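Local coordinates for afamin (Homo sapiens, PDB 6FAK), which carries hydrophobic molecules in body fluids, binds vitamin E and keeps lipidated Wnt proteins soluble and active, at residues E394-Q399 with F437-T442. Residues are numbered along the deposited sequence; the frame is centred on the assembly and turned at random.
Sequences ECKHFQ and FTTCCT
Cys395, on the long helix 376-417, comes within 5.7 Å, CA to CA, of Cys441, the first residue to leave helical geometry at the end of helix 423-440. Their disulfide (SG to SG 2.1 Å, chi3 -82°) ties the two helices together in the third albumin domain. The next link sits one residue back, where Cys440 bonds to Cys449 of helix 446-462; such adjacent cysteines, each with its own partner, are a hallmark of the albumin family. Two aromatic side chains, Phe437 and Phe398, pack near the Cys395–Cys441 bridge. Phe437 presents its ring edge to Cys395, with CD1 4.0 Å from SG, while its CE1 packs 3.3 Å from Glu394 CB. The Glu394 carboxylate stands steeply to that ring, 78° between planes, and its OE1 forms a salt bridge to Arg486. Phe398 swings CG anti to its backbone N (chi1 174°), which sends the ring out across the last turn of helix 423-440: one face receives Phe437 O and Thr438 N, and CD2 lies 3.9 Å from Cys441 CB. Cutting Phe398 back to an alanine is likely to leave a gap beside the disulfide and take away the ring against which Thr438 CG2 and Phe437 CB rest. Across the ring from CD2, Phe398 CE1 meets the methyl carbon CG2 of Thr438 at 3.6 Å.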
ATOM      1  N   GLU A 394      18.281   7.496 -10.752  1.00 37.83           N
ATOM      2  CA  GLU A 394      17.639   6.194 -10.660  1.00 36.52           C
ATOM      3  C   GLU A 394      17.008   5.810 -12.009  1.00 34.30           C
ATOM      4  O   GLU A 394      17.181   4.665 -12.439  1.00 32.62           O
ATOM      5  CB  GLU A 394      16.609   6.131  -9.523  1.00 40.64           C
ATOM      6  CG  GLU A 394      17.143   6.328  -8.101  1.00 46.08           C
ATOM      7  CD  GLU A 394      16.089   6.767  -7.061  1.00 56.74           C
ATOM      8  OE1 GLU A 394      15.082   7.437  -7.418  1.00 60.16           O
ATOM      9  OE2 GLU A 394      16.252   6.460  -5.843  1.00 63.00           O
ATOM     10  N   CYS A 395      16.332   6.754 -12.691  1.00 33.45           N
ATOM     11  CA  CYS A 395      15.715   6.486 -14.006  1.00 33.35           C
ATOM     12  C   CYS A 395      16.751   6.184 -15.107  1.00 35.19           C
ATOM     13  O   CYS A 395      16.479   5.367 -16.009  1.00 35.10           O
ATOM     14  CB  CYS A 395      14.725   7.584 -14.463  1.00 34.65           C
ATOM     15  SG  CYS A 395      13.098   7.460 -13.635  1.00 35.21           S
ATOM     16  N   LYS A 396      17.914   6.830 -15.039  1.00 34.83           N
ATOM     17  CA  LYS A 396      18.974   6.564 -16.007  1.00 38.07           C
ATOM     18  C   LYS A 396      19.514   5.127 -15.794  1.00 38.08           C
ATOM     19  O   LYS A 396      19.696   4.381 -16.761  1.00 40.61           O
ATOM     20  CB  LYS A 396      20.109   7.590 -15.865  1.00 41.40           C
ATOM     21  CG  LYS A 396      21.186   7.531 -16.946  1.00 45.85           C
ATOM     22  CD  LYS A 396      20.603   7.442 -18.358  1.00 51.42           C
ATOM     23  CE  LYS A 396      21.598   7.853 -19.434  1.00 60.10           C
ATOM     24  NZ  LYS A 396      22.908   7.134 -19.367  1.00 68.59           N
ATOM     25  N   HIS A 397      19.744   4.772 -14.532  1.00 36.14           N
ATOM     26  CA  HIS A 397      20.151   3.427 -14.140  1.00 37.32           C
ATOM     27  C   HIS A 397      19.145   2.387 -14.635  1.00 35.03           C
ATOM     28  O   HIS A 397      19.555   1.365 -15.159  1.00 34.90           O
ATOM     29  CB  HIS A 397      20.367   3.309 -12.617  1.00 39.25           C
ATOM     30  CG  HIS A 397      21.622   3.967 -12.132  1.00 43.60           C
ATOM     31  ND1 HIS A 397      22.829   3.844 -12.791  1.00 46.14           N
ATOM     32  CD2 HIS A 397      21.857   4.759 -11.063  1.00 45.32           C
ATOM     33  CE1 HIS A 397      23.752   4.533 -12.143  1.00 48.33           C
ATOM     34  NE2 HIS A 397      23.183   5.111 -11.099  1.00 48.63           N
ATOM     35  N   PHE A 398      17.846   2.653 -14.474  1.00 33.13           N
ATOM     36  CA  PHE A 398      16.796   1.835 -15.099  1.00 34.23           C
ATOM     37  C   PHE A 398      16.897   1.714 -16.634  1.00 36.22           C
ATOM     38  O   PHE A 398      16.788   0.574 -17.189  1.00 35.48           O
ATOM     39  CB  PHE A 398      15.420   2.354 -14.719  1.00 34.88           C
ATOM     40  CG  PHE A 398      14.287   1.665 -15.434  1.00 35.74           C
ATOM     41  CD1 PHE A 398      13.918   0.389 -15.079  1.00 37.13           C
ATOM     42  CD2 PHE A 398      13.542   2.326 -16.404  1.00 37.24           C
ATOM     43  CE1 PHE A 398      12.853  -0.250 -15.712  1.00 39.66           C
ATOM     44  CE2 PHE A 398      12.476   1.699 -17.041  1.00 37.72           C
ATOM     45  CZ  PHE A 398      12.136   0.399 -16.705  1.00 38.47           C
ATOM     46  N   GLN A 399      17.128   2.834 -17.325  1.00 37.72           N
ATOM     47  CA  GLN A 399      17.330   2.804 -18.778  0.60 42.78           C
ATOM     48  C   GLN A 399      18.545   1.906 -19.149  1.00 42.16           C
ATOM     49  O   GLN A 399      18.456   1.081 -20.046  1.00 45.24           O
ATOM     50  CB  GLN A 399      17.507   4.220 -19.360  0.60 47.66           C
ATOM     51  CG  GLN A 399      16.348   5.200 -19.154  0.60 52.48           C
ATOM     52  CD  GLN A 399      15.147   4.997 -20.073  0.60 62.26           C
ATOM     53  OE1 GLN A 399      14.000   4.997 -19.609  0.60 64.75           O
ATOM     54  NE2 GLN A 399      15.395   4.849 -21.378  0.60 65.35           N
ATOM     55  N   PHE A 437       9.832   2.462 -11.066  1.00 30.96           N
ATOM     56  CA  PHE A 437      10.601   2.860 -12.268  1.00 33.57           C
ATOM     57  C   PHE A 437      10.052   2.368 -13.576  1.00 33.52           C
ATOM     58  O   PHE A 437      10.021   3.139 -14.554  1.00 34.71           O
ATOM     59  CB  PHE A 437      12.070   2.496 -12.099  1.00 35.35           C
ATOM     60  CG  PHE A 437      12.640   3.132 -10.904  1.00 36.12           C
ATOM     61  CD1 PHE A 437      13.009   4.439 -10.944  1.00 37.30           C
ATOM     62  CD2 PHE A 437      12.667   2.466  -9.700  1.00 37.34           C
ATOM     63  CE1 PHE A 437      13.463   5.073  -9.813  1.00 37.54           C
ATOM     64  CE2 PHE A 437      13.116   3.100  -8.564  1.00 38.14           C
ATOM     65  CZ  PHE A 437      13.500   4.414  -8.622  1.00 36.66           C
ATOM     66  N   THR A 438       9.548   1.135 -13.593  1.00 34.14           N
ATOM     67  CA  THR A 438       8.906   0.575 -14.793  1.00 34.68           C
ATOM     68  C   THR A 438       7.589   1.259 -15.135  1.00 35.35           C
ATOM     69  O   THR A 438       7.232   1.384 -16.289  1.00 36.35           O
ATOM     70  CB  THR A 438       8.592  -0.940 -14.664  1.00 36.88           C
ATOM     71  OG1 THR A 438       7.650  -1.144 -13.609  1.00 38.60           O
ATOM     72  CG2 THR A 438       9.840  -1.773 -14.389  1.00 39.25           C
ATOM     73  N   THR A 439       6.848   1.670 -14.135  1.00 33.86           N
ATOM     74  CA  THR A 439       5.627   2.394 -14.331  1.00 35.79           C
ATOM     75  C   THR A 439       5.844   3.858 -14.791  1.00 38.74           C
ATOM     76  O   THR A 439       5.051   4.341 -15.588  1.00 40.37           O
ATOM     77  CB  THR A 439       4.840   2.418 -13.012  1.00 35.64           C
ATOM     78  OG1 THR A 439       4.566   1.066 -12.624  1.00 36.74           O
ATOM     79  CG2 THR A 439       3.555   3.203 -13.125  1.00 36.04           C
ATOM     80  N   CYS A 440       6.884   4.537 -14.287  1.00 35.42           N
ATOM     81  CA  CYS A 440       6.968   5.998 -14.341  1.00 35.13           C
ATOM     82  C   CYS A 440       8.079   6.587 -15.164  1.00 34.60           C
ATOM     83  O   CYS A 440       7.998   7.769 -15.520  1.00 33.73           O
ATOM     84  CB  CYS A 440       7.193   6.550 -12.923  1.00 33.62           C
ATOM     85  SG  CYS A 440       5.990   6.056 -11.670  1.00 33.96           S
ATOM     86  N   CYS A 441       9.176   5.851 -15.363  1.00 34.52           N
ATOM     87  CA  CYS A 441      10.368   6.474 -15.945  1.00 36.91           C
ATOM     88  C   CYS A 441      10.002   6.880 -17.382  1.00 39.10           C
ATOM     89  O   CYS A 441       9.236   6.198 -18.038  1.00 39.62           O
ATOM     90  CB  CYS A 441      11.639   5.630 -15.833  1.00 37.02           C
ATOM     91  SG  CYS A 441      12.389   5.533 -14.164  1.00 39.50           S
ATOM     92  N   THR A 442      10.440   8.074 -17.780  1.00 40.96           N
ATOM     93  CA  THR A 442      10.126   8.715 -19.096  1.00 44.46           C
ATOM     94  C   THR A 442       8.763   9.398 -19.254  1.00 44.31           C
ATOM     95  O   THR A 442       8.540  10.106 -20.264  1.00 44.69           O
ATOM     96  CB  THR A 442      10.352   7.795 -20.331  1.00 45.47           C
ATOM     97  OG1 THR A 442       9.298   6.821 -20.426  1.00 47.71           O
ATOM     98  CG2 THR A 442      11.702   7.125 -20.242  1.00 46.31           C
TER